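Side-chain contacts in response regulator aspartate phosphatase H (Bacillus subtilis, PDB 3Q15), which dephosphorylates the sporulation phosphotransferase Spo0F and also acts on the response regulator ComA, helping to separate competence and sporulation in time: residues S231-G236 / L271-Q276; F265-T270 / F281-E286. All coordinates share one frame; numbering follows the deposited sequence.

Contact 1. Residues S231-G236 / L271-Q276; sequences SYDRSG and LCKAGQ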
loop_
_atom_site.group_PDB
_atom_site.type_symbol
_atom_site.label_atom_id
_atom_site.label_comp_id
_atom_site.label_asym_id
_atom_site.label_seq_id
_atom_site.Cartn_x
_atom_site.Cartn_y
_atom_site.Cartn_z
ATOM N N SER A 231 -12.701 22.933 1.586
ATOM C CA SER A 231 -11.900 22.645 2.767
ATOM C C SER A 231 -12.459 23.380 3.982
ATOM O O SER A 231 -12.660 22.783 5.038
ATOM C CB SER A 231 -10.440 23.035 2.535
ATOM O OG SER A 231 -9.630 22.692 3.649
ATOM N N TYR A 232 -12.701 24.680 3.821
ATOM C CA TYR A 232 -13.285 25.498 4.878
ATOM C C TYR A 232 -14.694 25.035 5.224
ATOM O O TYR A 232 -15.076 25.002 6.395
ATOM C CB TYR A 232 -13.332 26.971 4.464
ATOM C CG TYR A 232 -12.022 27.718 4.591
ATOM C CD1 TYR A 232 -11.448 28.337 3.490
ATOM C CD2 TYR A 232 -11.368 27.821 5.814
ATOM C CE1 TYR A 232 -10.256 29.038 3.598
ATOM C CE2 TYR A 232 -10.170 28.520 5.932
ATOM C CZ TYR A 232 -9.621 29.124 4.818
ATOM O OH TYR A 232 -8.436 29.819 4.917
ATOM N N ASP A 233 -15.476 24.695 4.203
ATOM C CA ASP A 233 -16.839 24.230 4.425
ATOM C C ASP A 233 -16.834 22.998 5.312
ATOM O O ASP A 233 -17.675 22.858 6.198
ATOM C CB ASP A 233 -17.537 23.911 3.102
ATOM C CG ASP A 233 -18.967 23.433 3.296
ATOM O OD1 ASP A 233 -19.726 24.085 4.047
ATOM O OD2 ASP A 233 -19.330 22.401 2.698
ATOM N N ARG A 234 -15.879 22.104 5.071
ATOM C CA ARG A 234 -15.806 20.857 5.819
ATOM C C ARG A 234 -15.122 21.008 7.176
ATOM O O ARG A 234 -15.368 20.220 8.089
ATOM C CB ARG A 234 -15.137 19.762 4.982
ATOM C CG ARG A 234 -16.027 19.235 3.866
ATOM C CD ARG A 234 -15.333 18.174 3.032
ATOM N NE ARG A 234 -14.216 18.724 2.275
ATOM C CZ ARG A 234 -13.507 18.038 1.386
ATOM N NH1 ARG A 234 -13.802 16.770 1.137
ATOM N NH2 ARG A 234 -12.505 18.623 0.744
ATOM N N SER A 235 -14.269 22.021 7.312
ATOM C CA SER A 235 -13.595 22.275 8.581
ATOM C C SER A 235 -14.498 23.058 9.538
ATOM O O SER A 235 -14.215 23.159 10.733
ATOM C CB SER A 235 -12.275 23.016 8.360
ATOM O OG SER A 235 -12.492 24.254 7.713
ATOM N N GLY A 236 -15.585 23.607 9.003
ATOM C CA GLY A 236 -16.571 24.298 9.812
ATOM C C GLY A 236 -16.494 25.815 9.774
ATOM O O GLY A 236 -17.097 26.484 10.608
ATOM N N LEU A 271 -24.578 27.238 2.031
ATOM C CA LEU A 271 -25.557 28.230 2.437
ATOM C C LEU A 271 -26.745 27.577 3.139
ATOM O O LEU A 271 -27.284 28.125 4.098
ATOM C CB LEU A 271 -26.019 29.051 1.233
ATOM C CG LEU A 271 -24.995 30.065 0.722
ATOM C CD1 LEU A 271 -25.489 30.772 -0.534
ATOM C CD2 LEU A 271 -24.662 31.072 1.814
ATOM N N CYS A 272 -27.141 26.400 2.660
ATOM C CA CYS A 272 -28.250 25.663 3.260
ATOM C C CYS A 272 -27.914 25.193 4.673
ATOM O O CYS A 272 -28.740 25.278 5.580
ATOM C CB CYS A 272 -28.642 24.464 2.391
ATOM S SG CYS A 272 -29.477 24.899 0.847
ATOM N N LYS A 273 -26.698 24.692 4.852
ATOM C CA LYS A 273 -26.244 24.248 6.162
ATOM C C LYS A 273 -26.094 25.433 7.107
ATOM O O LYS A 273 -26.186 25.281 8.325
ATOM C CB LYS A 273 -24.921 23.488 6.041
ATOM C CG LYS A 273 -25.071 22.087 5.469
ATOM C CD LYS A 273 -23.731 21.384 5.328
ATOM C CE LYS A 273 -22.853 22.072 4.299
ATOM N NZ LYS A 273 -21.650 21.262 3.970
ATOM N N ALA A 274 -25.869 26.612 6.537
ATOM C CA ALA A 274 -25.712 27.831 7.322
ATOM C C ALA A 274 -27.057 28.485 7.637
ATOM O O ALA A 274 -27.113 29.534 8.283
ATOM C CB ALA A 274 -24.804 28.810 6.597
ATOM N N GLY A 275 -28.139 27.867 7.173
ATOM C CA GLY A 275 -29.474 28.372 7.442
ATOM C C GLY A 275 -29.929 29.478 6.505
ATOM O O GLY A 275 -30.990 30.069 6.709
ATOM N N GLN A 276 -29.136 29.755 5.475
ATOM C CA GLN A 276 -29.467 30.799 4.507
ATOM C C GLN A 276 -30.062 30.201 3.234
ATOM O O GLN A 276 -29.548 30.414 2.134
ATOM C CB GLN A 276 -28.224 31.625 4.175
ATOM C CG GLN A 276 -27.476 32.132 5.401
ATOM C CD GLN A 276 -26.265 32.974 5.042
ATOM O OE1 GLN A 276 -26.366 33.936 4.279
ATOM N NE2 GLN A 276 -25.109 32.611 5.588
#
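K273 reaches across to D233 in a single salt bridge, a worked example of how a long side chain can join two helix ends whose backbones stay well apart; their CA atoms are 9.6 Å from each other. From CB, which points toward the 231-236 segment, CG runs anti to the carbonyl carbon. CG and CD span the distance without touching D233, until a bend at chi3 (-66°) swings the end onto the carboxylate. K273 CE then comes to 3.7 Å from D233 OD1. K273 NZ finishes the path, donating to D233 OD2 at 2.9 Å on the syn side, 19° out of the carboxylate plane. The hold is lopsided, for K273 NZ stays 3.4 Å from D233 OD1, which also forms a close but undecided polar pair with T270 OG1. The side chains meet at about a right angle, and K273 also makes a cation-pi contact with W269, one turn back. D233 belongs to the last turn of helix 218-235, and K273 ends helix 260-273 within the Schellman motif that closes it at G275. The bridge joins predicted TPR 4 to predicted TPR 5, with A241 of helix 238-255 against D233 and Y310 of helix 299-310 against K273.

Contact 2. Residues F265-T270 / F281-E286; sequences FGLSWT and FQFIEE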
loop_
_atom_site.group_PDB
_atom_site.type_symbol
_atom_site.label_atom_id
_atom_site.label_comp_id
_atom_site.label_asym_id
_atom_site.label_seq_id
_atom_site.Cartn_x
_atom_site.Cartn_y
_atom_site.Cartn_z
ATOM N N PHE A 265 -22.921 24.331 -6.546
ATOM C CA PHE A 265 -23.457 23.317 -5.644
ATOM C C PHE A 265 -22.814 23.411 -4.262
ATOM O O PHE A 265 -23.489 23.259 -3.245
ATOM C CB PHE A 265 -23.286 21.905 -6.210
ATOM C CG PHE A 265 -23.627 20.823 -5.223
ATOM C CD1 PHE A 265 -24.946 20.473 -4.991
ATOM C CD2 PHE A 265 -22.633 20.169 -4.514
ATOM C CE1 PHE A 265 -25.271 19.492 -4.077
ATOM C CE2 PHE A 265 -22.952 19.178 -3.598
ATOM C CZ PHE A 265 -24.275 18.842 -3.380
ATOM N N GLY A 266 -21.508 23.653 -4.231
ATOM C CA GLY A 266 -20.805 23.847 -2.977
ATOM C C GLY A 266 -21.341 25.067 -2.258
ATOM O O GLY A 266 -21.656 25.022 -1.069
ATOM N N LEU A 267 -21.454 26.165 -2.996
ATOM C CA LEU A 267 -21.989 27.400 -2.452
ATOM C C LEU A 267 -23.390 27.178 -1.883
ATOM O O LEU A 267 -23.682 27.580 -0.759
ATOM C CB LEU A 267 -22.011 28.487 -3.529
ATOM C CG LEU A 267 -22.464 29.892 -3.123
ATOM C CD1 LEU A 267 -21.721 30.376 -1.885
ATOM C CD2 LEU A 267 -22.274 30.866 -4.274
ATOM N N SER A 268 -24.248 26.524 -2.660
ATOM C CA SER A 268 -25.630 26.279 -2.246
ATOM C C SER A 268 -25.715 25.400 -0.999
ATOM O O SER A 268 -26.389 25.745 -0.030
ATOM C CB SER A 268 -26.432 25.650 -3.388
ATOM O OG SER A 268 -26.541 26.544 -4.484
ATOM N N TRP A 269 -25.029 24.264 -1.031
ATOM C CA TRP A 269 -25.030 23.344 0.097
ATOM C C TRP A 269 -24.560 24.060 1.358
ATOM O O TRP A 269 -25.179 23.947 2.414
ATOM C CB TRP A 269 -24.119 22.151 -0.193
ATOM C CG TRP A 269 -24.240 21.039 0.802
ATOM C CD1 TRP A 269 -25.353 20.692 1.513
ATOM C CD2 TRP A 269 -23.209 20.128 1.202
ATOM N NE1 TRP A 269 -25.079 19.616 2.326
ATOM C CE2 TRP A 269 -23.770 19.253 2.155
ATOM C CE3 TRP A 269 -21.866 19.965 0.845
ATOM C CZ2 TRP A 269 -23.034 18.232 2.756
ATOM C CZ3 TRP A 269 -21.136 18.950 1.444
ATOM C CH2 TRP A 269 -21.723 18.097 2.388
ATOM N N THR A 270 -23.463 24.800 1.239
ATOM C CA THR A 270 -22.900 25.526 2.374
ATOM C C THR A 270 -23.885 26.545 2.927
ATOM O O THR A 270 -24.013 26.703 4.139
ATOM C CB THR A 270 -21.595 26.248 1.993
ATOM O OG1 THR A 270 -20.642 25.288 1.525
ATOM C CG2 THR A 270 -21.018 26.972 3.194
ATOM N N PHE A 281 -31.238 28.996 -2.628
ATOM C CA PHE A 281 -32.147 28.608 -3.700
ATOM C C PHE A 281 -31.847 29.365 -4.986
ATOM O O PHE A 281 -32.053 28.852 -6.086
ATOM C CB PHE A 281 -33.607 28.808 -3.287
ATOM C CG PHE A 281 -34.142 27.711 -2.412
ATOM C CD1 PHE A 281 -33.283 26.838 -1.768
ATOM C CD2 PHE A 281 -35.505 27.543 -2.248
ATOM C CE1 PHE A 281 -33.771 25.827 -0.968
ATOM C CE2 PHE A 281 -35.998 26.530 -1.449
ATOM C CZ PHE A 281 -35.130 25.671 -0.808
ATOM N N GLN A 282 -31.351 30.587 -4.840
ATOM C CA GLN A 282 -30.976 31.395 -5.990
ATOM C C GLN A 282 -29.862 30.729 -6.790
ATOM O O GLN A 282 -29.940 30.628 -8.014
ATOM C CB GLN A 282 -30.528 32.784 -5.539
ATOM C CG GLN A 282 -29.746 33.548 -6.592
ATOM C CD GLN A 282 -29.119 34.812 -6.043
ATOM O OE1 GLN A 282 -27.935 35.077 -6.263
ATOM N NE2 GLN A 282 -29.910 35.603 -5.326
ATOM N N PHE A 283 -28.822 30.280 -6.097
ATOM C CA PHE A 283 -27.679 29.677 -6.768
ATOM C C PHE A 283 -27.994 28.258 -7.227
ATOM O O PHE A 283 -27.389 27.758 -8.174
ATOM C CB PHE A 283 -26.432 29.711 -5.873
ATOM C CG PHE A 283 -25.976 31.104 -5.518
ATOM C CD1 PHE A 283 -25.459 31.946 -6.488
ATOM C CD2 PHE A 283 -26.066 31.570 -4.214
ATOM C CE1 PHE A 283 -25.041 33.228 -6.170
ATOM C CE2 PHE A 283 -25.648 32.851 -3.887
ATOM C CZ PHE A 283 -25.135 33.681 -4.867
ATOM N N ILE A 284 -28.946 27.616 -6.560
ATOM C CA ILE A 284 -29.409 26.299 -6.978
ATOM C C ILE A 284 -30.095 26.373 -8.339
ATOM O O ILE A 284 -29.781 25.601 -9.244
ATOM C CB ILE A 284 -30.396 25.696 -5.968
ATOM C CG1 ILE A 284 -29.697 25.427 -4.637
ATOM C CG2 ILE A 284 -30.995 24.415 -6.525
ATOM C CD1 ILE A 284 -30.637 24.973 -3.547
ATOM N N GLU A 285 -31.035 27.302 -8.479
ATOM C CA GLU A 285 -31.722 27.488 -9.750
ATOM C C GLU A 285 -30.736 27.925 -10.827
ATOM O O GLU A 285 -30.886 27.570 -11.995
ATOM C CB GLU A 285 -32.853 28.513 -9.622
ATOM C CG GLU A 285 -34.031 28.044 -8.782
ATOM C CD GLU A 285 -35.195 29.022 -8.811
ATOM O OE1 GLU A 285 -36.326 28.614 -8.472
ATOM O OE2 GLU A 285 -34.978 30.199 -9.173
ATOM N N GLU A 286 -29.728 28.693 -10.429
ATOM C CA GLU A 286 -28.719 29.165 -11.367
ATOM C C GLU A 286 -27.888 28.002 -11.896
ATOM O O GLU A 286 -27.584 27.938 -13.085
ATOM C CB GLU A 286 -27.812 30.210 -10.711
ATOM C CG GLU A 286 -26.727 30.755 -11.629
ATOM C CD GLU A 286 -25.871 31.827 -10.967
ATOM O OE1 GLU A 286 -24.699 31.974 -11.369
ATOM O OE2 GLU A 286 -26.365 32.524 -10.055
#
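L267 and S268 pack against F283 and I284, the meeting of two helices that form an antiparallel TPR hairpin, predicted TPR 5. The general principle is that a small residue lets the partners come close while larger neighbours fill in beside it. Here the segment axes approach to 8.5 Å with their directions 153° apart, and the CA atoms of S268 and F283 are only 6.0 Å from each other. S268 lies eighth in the predicted repeat, where TPR sequences usually carry a small residue.

In the first shell, L267 sets its CD2 methyl over the middle of the F283 ring, 3.7 Å from the centroid and 5° off the normal, a CH-pi contact in which the methyl lies nearly equidistant from all six ring carbons. Beside it, the hydroxyl of S268 meets aliphatic carbon: OG is 3.5 Å from F283 CB and 3.4 Å from I284 CG1. The backbone N of I284 is also near, but its angle to S268 OG is too poor for a hydrogen bond.

That hydroxyl is satisfied within its own helix. With OG beside the backbone N (chi1 -64°), S268 bonds to the carbonyl O of L264 one turn back. The F283 ring is flanked too: Q282 OE1 stands 3.3 Å above the plane of its other face, toward the rim, and L264, L271 and R253 also touch the phenylalanine. R253 in turn forms a salt bridge with E286. On helix 238-255, F245 packs against both L267 and T270. T270 OG1 donates to G266 O over 2.8 Å, reaching that carbonyl from the opposite face to T270 N.

Followed from the N terminus, the chain passes through 231-236, then 265-270 and 271-276 in direct succession on helix 260-273 and the turn after it, and finally 281-286. The two contacts therefore cross rather than nest. Contact 1 closes a 34-residue span holding helix 238-255 and most of helix 260-273, tying predicted TPR 4 to TPR 5; contact 2 closes one of 10 residues around the turn inside TPR 5. Their centres lie about 12 Å apart, and they touch directly: L271 CD1 packs on F283 CD2, and D233 OD1 lies 2.9 Å from T270 OG1, where a bond is possible but undecided, since G266 O competes for the single hydroxyl proton. Helix 260-273 thus serves both joint and hairpin.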